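Local atomic coordinates of hypothetical oxidoreductase ycnD (Bacillus subtilis, PDB entry 1ZCH), a protein that uses NADH or NADPH to reduce FMN, and also reduces nitroaromatic compounds, quinones, chromates and azo dyes. Residues Q24-Q29 with L128-V133; T120-A125 with S159-G164; E185-L188 with E192-S195. One frame throughout, in Å; residues are numbered along the deposited sequence.

Contacts 1 and 2 share one sheet and interlock along the chain, with centres about 7 Å apart. Strand 131-135 of contact 1 pairs antiparallel with strand 155-164 of contact 2 through probable hydrogen bonds, Gly131 N to Gly164 O (2.8 Å) and Val133 O to Val162 N (2.9 Å), while Thr132 CG2 packs on Ala125 CB at 3.7 Å. Each has a residue in the FMN pocket: Val133 in contact 1 and Ser159 in contact 2 both touch the flavin nucleotide. Contact 3 lies apart, its centre about 38 Å from that of contact 1 and 32 Å from that of contact 2. All three contacts touch the second subunit of the homodimer.

Contact 1. Residues Q24-Q29 with L128-V133; sequences QEQLDQ and LGLGTV
Gln26 and Leu128 run alongside each other head to tail: Gln26 CB lies 3.9 Å from Leu128 CD1, and further out Gln26 NE2 comes to 4.0 Å from Leu128 CB. The amide oxygen then reaches the fork of the next leucine, with Gln26 OE1 at 4.0 Å from both Leu130 CD1 and Leu130 CD2. With CG of Gln26 anti to its own carbonyl carbon (chi1 -64°) and the chain extended beyond it, the amide is carried across to both leucines. About one turn along the helix, Gln29 OE1 touches Leu128 CD2 at 4.0 Å, while Gln29 NE2 makes a weak hydrogen bond of 3.5 Å back to Glu25 O.

The leucines belong to the helix-to-strand turn of this nitroreductase fold. Helix 104-127 finishes in a Schellman motif at Gly129, whose phi is positive (94°), and strand 131-135 starts two residues later, so Leu128 and Leu130 flank the glycine and both point toward helix 24-36. Putting an alanine at Gln26 removes everything beyond CB and is likely to open a gap over the Leu130 methyls and beside Leu128 CB. Further out, Ile30 packs on both leucines and Ile163 lies against Leu130. From the second subunit, Ile5 packs on Gln29 and Asn2 on Leu128.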
# COMPACT_ATOMS: atom_id res chain seq x y z
N GLN A 24 -3.25 -19.01 16.38
CA GLN A 24 -2.98 -17.68 16.91
C GLN A 24 -1.52 -17.30 16.69
O GLN A 24 -1.21 -16.16 16.38
CB GLN A 24 -3.29 -17.63 18.41
CG GLN A 24 -2.93 -16.32 19.09
CD GLN A 24 -3.63 -15.13 18.46
OE1 GLN A 24 -4.86 -15.12 18.33
NE2 GLN A 24 -2.86 -14.12 18.06
N GLU A 25 -0.64 -18.28 16.84
CA GLU A 25 0.79 -18.04 16.65
C GLU A 25 1.09 -17.54 15.25
O GLU A 25 1.96 -16.69 15.07
CB GLU A 25 1.58 -19.32 16.91
CG GLU A 25 3.07 -19.09 17.07
CD GLU A 25 3.84 -20.37 17.36
OE1 GLU A 25 3.27 -21.26 18.03
OE2 GLU A 25 5.01 -20.48 16.94
N GLN A 26 0.39 -18.07 14.25
CA GLN A 26 0.61 -17.65 12.88
C GLN A 26 0.09 -16.22 12.69
O GLN A 26 0.73 -15.41 12.03
CB GLN A 26 -0.08 -18.60 11.90
CG GLN A 26 0.49 -20.02 11.93
CD GLN A 26 -0.09 -20.91 10.84
OE1 GLN A 26 -1.30 -20.97 10.66
NE2 GLN A 26 0.78 -21.62 10.13
N LEU A 27 -1.06 -15.93 13.28
CA LEU A 27 -1.61 -14.58 13.19
C LEU A 27 -0.64 -13.59 13.83
O LEU A 27 -0.45 -12.49 13.32
CB LEU A 27 -2.98 -14.52 13.88
CG LEU A 27 -4.12 -15.25 13.16
CD1 LEU A 27 -5.42 -15.12 13.96
CD2 LEU A 27 -4.30 -14.68 11.76
N ASP A 28 -0.02 -13.99 14.94
CA ASP A 28 0.93 -13.10 15.60
C ASP A 28 2.11 -12.79 14.69
O ASP A 28 2.57 -11.65 14.62
CB ASP A 28 1.48 -13.73 16.90
CG ASP A 28 0.43 -13.84 17.99
OD1 ASP A 28 -0.48 -12.99 18.04
OD2 ASP A 28 0.53 -14.77 18.81
N GLN A 29 2.60 -13.81 13.98
CA GLN A 29 3.73 -13.62 13.07
C GLN A 29 3.36 -12.69 11.93
O GLN A 29 4.15 -11.84 11.53
CB GLN A 29 4.18 -14.97 12.51
CG GLN A 29 4.81 -15.89 13.54
CD GLN A 29 5.20 -17.23 12.96
OE1 GLN A 29 6.04 -17.32 12.07
NE2 GLN A 29 4.58 -18.29 13.47
N LEU A 128 3.44 -18.96 5.14
CA LEU A 128 3.08 -19.95 6.15
C LEU A 128 2.21 -21.07 5.57
O LEU A 128 1.82 -22.00 6.29
CB LEU A 128 2.34 -19.26 7.31
CG LEU A 128 3.17 -18.23 8.08
CD1 LEU A 128 2.27 -17.43 9.00
CD2 LEU A 128 4.26 -18.94 8.88
N GLY A 129 1.90 -20.98 4.29
CA GLY A 129 1.08 -21.99 3.65
C GLY A 129 -0.39 -21.62 3.63
O GLY A 129 -1.24 -22.40 3.19
N LEU A 130 -0.70 -20.42 4.11
CA LEU A 130 -2.08 -19.95 4.15
C LEU A 130 -2.49 -19.29 2.84
O LEU A 130 -1.66 -18.78 2.09
CB LEU A 130 -2.26 -18.95 5.30
CG LEU A 130 -2.00 -19.50 6.70
CD1 LEU A 130 -1.85 -18.35 7.68
CD2 LEU A 130 -3.14 -20.43 7.11
N GLY A 131 -3.79 -19.31 2.57
CA GLY A 131 -4.30 -18.68 1.37
C GLY A 131 -4.89 -17.35 1.78
O GLY A 131 -5.31 -17.19 2.93
N THR A 132 -4.92 -16.39 0.86
CA THR A 132 -5.48 -15.08 1.16
C THR A 132 -6.14 -14.46 -0.07
O THR A 132 -5.91 -14.91 -1.21
CB THR A 132 -4.40 -14.06 1.63
OG1 THR A 132 -3.64 -13.61 0.50
CG2 THR A 132 -3.45 -14.68 2.65
N VAL A 133 -6.96 -13.45 0.17
CA VAL A 133 -7.59 -12.68 -0.90
C VAL A 133 -8.03 -11.35 -0.29
O VAL A 133 -8.75 -11.33 0.71
CB VAL A 133 -8.80 -13.41 -1.56
CG1 VAL A 133 -9.96 -13.56 -0.58
CG2 VAL A 133 -9.24 -12.62 -2.80

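Contact 2. Residues T120-A125 with S159-G164; sequences TATAAA and SGLVIG
Leu161 bridges the space between strand 155-164 and helix 104-127. From its CB, which points toward the helix, CG leaves anti to the backbone N (chi1 -178°), and the two methyls then part to meet neighbouring helix residues. Leu161 CD2 rests on Ala121 CB at 3.8 Å and also comes to 4.1 Å from Thr122 OG1. The other branch, Leu161 CD1, lies 3.8 Å from the same Thr122 OG1. That hydroxyl meets the leucine by packing alone; its polar partner is Leu118 O, a turn earlier in the helix, so the buried oxygen is satisfied. Further along, Ile163 CD1 approaches Ala125 CB at a looser 4.4 Å.

Helix 104-127 lies with small residues against one face of the antiparallel sheet of the nitroreductase fold, the short segments almost parallel (4°) and their axes 10.2 Å apart at closest approach. Ser159 of the same strand touches FMN. Leu161 also packs on Phe79 of strand 75-82, Ile163 on Val75 and Leu77, and Thr132 of strand 131-135 touches both Thr122 and Ala125. Helix 24-36 adjoins the same helix, with Ile30 against Ala121 and Ala125, and the second subunit packs Leu8 on Thr120 and Ile5 on Ala124.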
# COMPACT_ATOMS: atom_id res chain seq x y z
N THR A 120 2.35 -6.68 2.94
CA THR A 120 3.24 -7.36 3.86
C THR A 120 2.53 -8.54 4.52
O THR A 120 3.12 -9.61 4.68
CB THR A 120 3.77 -6.39 4.94
OG1 THR A 120 4.45 -5.30 4.31
CG2 THR A 120 4.74 -7.10 5.87
N ALA A 121 1.27 -8.34 4.90
CA ALA A 121 0.49 -9.40 5.54
C ALA A 121 0.27 -10.54 4.56
O ALA A 121 0.34 -11.72 4.93
CB ALA A 121 -0.86 -8.86 6.01
N THR A 122 -0.01 -10.18 3.31
CA THR A 122 -0.22 -11.18 2.27
C THR A 122 1.03 -12.04 2.12
O THR A 122 0.96 -13.26 2.10
CB THR A 122 -0.54 -10.51 0.92
OG1 THR A 122 -1.81 -9.85 1.01
CG2 THR A 122 -0.59 -11.54 -0.21
N ALA A 123 2.18 -11.38 2.03
CA ALA A 123 3.45 -12.08 1.88
C ALA A 123 3.72 -13.01 3.07
O ALA A 123 4.11 -14.17 2.89
CB ALA A 123 4.58 -11.08 1.74
N ALA A 124 3.50 -12.51 4.27
CA ALA A 124 3.72 -13.29 5.48
C ALA A 124 2.81 -14.51 5.57
O ALA A 124 3.27 -15.64 5.79
CB ALA A 124 3.52 -12.40 6.72
N ALA A 125 1.51 -14.28 5.41
CA ALA A 125 0.52 -15.35 5.50
C ALA A 125 0.79 -16.46 4.49
O ALA A 125 0.77 -17.65 4.84
CB ALA A 125 -0.88 -14.78 5.28
N SER A 159 -9.29 -1.93 3.03
CA SER A 159 -9.38 -3.27 2.45
C SER A 159 -9.35 -4.37 3.48
O SER A 159 -8.66 -4.27 4.50
CB SER A 159 -8.24 -3.48 1.46
OG SER A 159 -8.31 -4.77 0.85
N GLY A 160 -10.10 -5.43 3.22
CA GLY A 160 -10.09 -6.56 4.12
C GLY A 160 -9.09 -7.54 3.54
O GLY A 160 -8.57 -7.34 2.44
N LEU A 161 -8.79 -8.58 4.30
CA LEU A 161 -7.89 -9.62 3.83
C LEU A 161 -8.39 -10.92 4.43
O LEU A 161 -8.40 -11.08 5.65
CB LEU A 161 -6.44 -9.38 4.28
CG LEU A 161 -5.45 -10.43 3.75
CD1 LEU A 161 -5.37 -10.35 2.22
CD2 LEU A 161 -4.07 -10.20 4.37
N VAL A 162 -8.84 -11.81 3.57
CA VAL A 162 -9.33 -13.11 4.00
C VAL A 162 -8.12 -14.00 4.20
O VAL A 162 -7.18 -13.97 3.40
CB VAL A 162 -10.26 -13.72 2.92
CG1 VAL A 162 -10.63 -15.15 3.30
CG2 VAL A 162 -11.52 -12.88 2.78
N ILE A 163 -8.11 -14.78 5.28
CA ILE A 163 -7.01 -15.68 5.56
C ILE A 163 -7.54 -17.03 6.04
O ILE A 163 -8.47 -17.09 6.85
CB ILE A 163 -6.05 -15.11 6.65
CG1 ILE A 163 -5.48 -13.77 6.18
CG2 ILE A 163 -4.91 -16.09 6.91
CD1 ILE A 163 -4.52 -13.13 7.17
N GLY A 164 -6.95 -18.11 5.53
CA GLY A 164 -7.38 -19.44 5.92
C GLY A 164 -6.59 -20.51 5.19
O GLY A 164 -5.69 -20.20 4.41

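Contact 3. Residues E185-L188 with E192-S195; sequences ETYL and ELTS
Tyr187 OH is gripped by two polar groups of the second subunit, hydrogen-bonding to Asp82 OD2 and to Asn84 ND2 there, while within its own chain it lies 3.5 Å from Leu193 CD2. The leucine methyl reaches past the oxygen to the ring as well, with Leu193 CD2 at 3.8 Å from Tyr187 CE2, and the two side chains cross at about a right angle. The tyrosine ring reaches the helix because its CG stands anti to the backbone N (chi1 -165°), and His183 meets it edge-to-face.

Next along the chain, Leu188 splits its two branches between the first-turn residues of helix 190-212. Leu188 CD2 comes to 4.0 Å from Leu193 N and to 4.2 Å from Leu193 CD1. Leu188 CD1 goes the other way and sits over the flat face of the Glu192 carboxylate, 3.8 Å from Glu192 OE1 and 4.1 Å from Glu192 OE2. Nearer the backbone, Glu192 CB stands 4.1 Å from Leu188 CG, so the glutamate chain crosses the leucine before its charged end arrives above the methyl. The carboxylate is on the exposed side of the contact and near the start of a helix, where the helix dipole would probably favour its negative charge.

Here the loop that follows strand 182-184 turns back onto the beginning of the next helix, in an arm that reaches over to the other subunit. Glu185 makes a salt bridge to Arg56 of the second subunit, and Leu193 packs on Asn84 of that subunit. The division of labour is chemical: the two segments meet through the methyls of Leu188 and Leu193, by packing rather than polar bonds, whereas the polar ends of Glu185 and Tyr187 are spent on the partner chain, which is consistent with this turn of the arm being steadied by the dimer.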
# COMPACT_ATOMS: atom_id res chain seq x y z
N GLU A 185 13.95 5.08 -16.59
CA GLU A 185 14.24 6.52 -16.58
C GLU A 185 13.04 7.45 -16.75
O GLU A 185 12.88 8.39 -15.97
CB GLU A 185 15.31 6.85 -17.63
CG GLU A 185 16.64 6.09 -17.46
CD GLU A 185 17.24 6.20 -16.06
OE1 GLU A 185 17.27 7.32 -15.49
OE2 GLU A 185 17.68 5.17 -15.52
N THR A 186 12.22 7.22 -17.78
CA THR A 186 11.04 8.05 -18.01
C THR A 186 9.85 7.16 -18.34
O THR A 186 10.01 6.00 -18.70
CB THR A 186 11.24 9.06 -19.17
OG1 THR A 186 11.55 8.35 -20.37
CG2 THR A 186 12.36 10.03 -18.85
N TYR A 187 8.65 7.72 -18.21
CA TYR A 187 7.43 6.97 -18.49
C TYR A 187 7.40 6.55 -19.96
O TYR A 187 7.72 7.34 -20.85
CB TYR A 187 6.21 7.83 -18.15
CG TYR A 187 4.91 7.05 -18.05
CD1 TYR A 187 4.45 6.58 -16.82
CD2 TYR A 187 4.17 6.77 -19.19
CE1 TYR A 187 3.26 5.85 -16.73
CE2 TYR A 187 2.99 6.04 -19.12
CZ TYR A 187 2.54 5.59 -17.89
OH TYR A 187 1.36 4.89 -17.83
N LEU A 188 6.99 5.30 -20.21
CA LEU A 188 6.93 4.73 -21.55
C LEU A 188 5.97 5.43 -22.50
O LEU A 188 4.84 5.74 -22.14
CB LEU A 188 6.54 3.25 -21.44
CG LEU A 188 6.62 2.43 -22.73
CD1 LEU A 188 8.06 2.41 -23.23
CD2 LEU A 188 6.12 1.01 -22.46
N GLU A 192 3.86 2.44 -27.56
CA GLU A 192 4.43 1.17 -27.12
C GLU A 192 3.59 0.58 -25.99
O GLU A 192 3.37 -0.63 -25.95
CB GLU A 192 5.86 1.36 -26.62
CG GLU A 192 6.88 1.67 -27.69
CD GLU A 192 8.29 1.71 -27.14
OE1 GLU A 192 8.75 0.69 -26.58
OE2 GLU A 192 8.95 2.77 -27.26
N LEU A 193 3.15 1.43 -25.08
CA LEU A 193 2.35 0.99 -23.95
C LEU A 193 1.07 0.33 -24.46
O LEU A 193 0.66 -0.72 -23.97
CB LEU A 193 2.02 2.18 -23.04
CG LEU A 193 1.38 1.92 -21.67
CD1 LEU A 193 2.25 0.97 -20.85
CD2 LEU A 193 1.22 3.25 -20.94
N THR A 194 0.45 0.95 -25.45
CA THR A 194 -0.77 0.41 -26.02
C THR A 194 -0.51 -0.97 -26.62
O THR A 194 -1.30 -1.90 -26.43
CB THR A 194 -1.33 1.35 -27.11
OG1 THR A 194 -1.66 2.62 -26.51
CG2 THR A 194 -2.58 0.76 -27.74
N SER A 195 0.60 -1.11 -27.34
CA SER A 195 0.96 -2.39 -27.95
C SER A 195 1.10 -3.49 -26.90
O SER A 195 0.67 -4.62 -27.13
CB SER A 195 2.26 -2.26 -28.74
OG SER A 195 2.09 -1.39 -29.84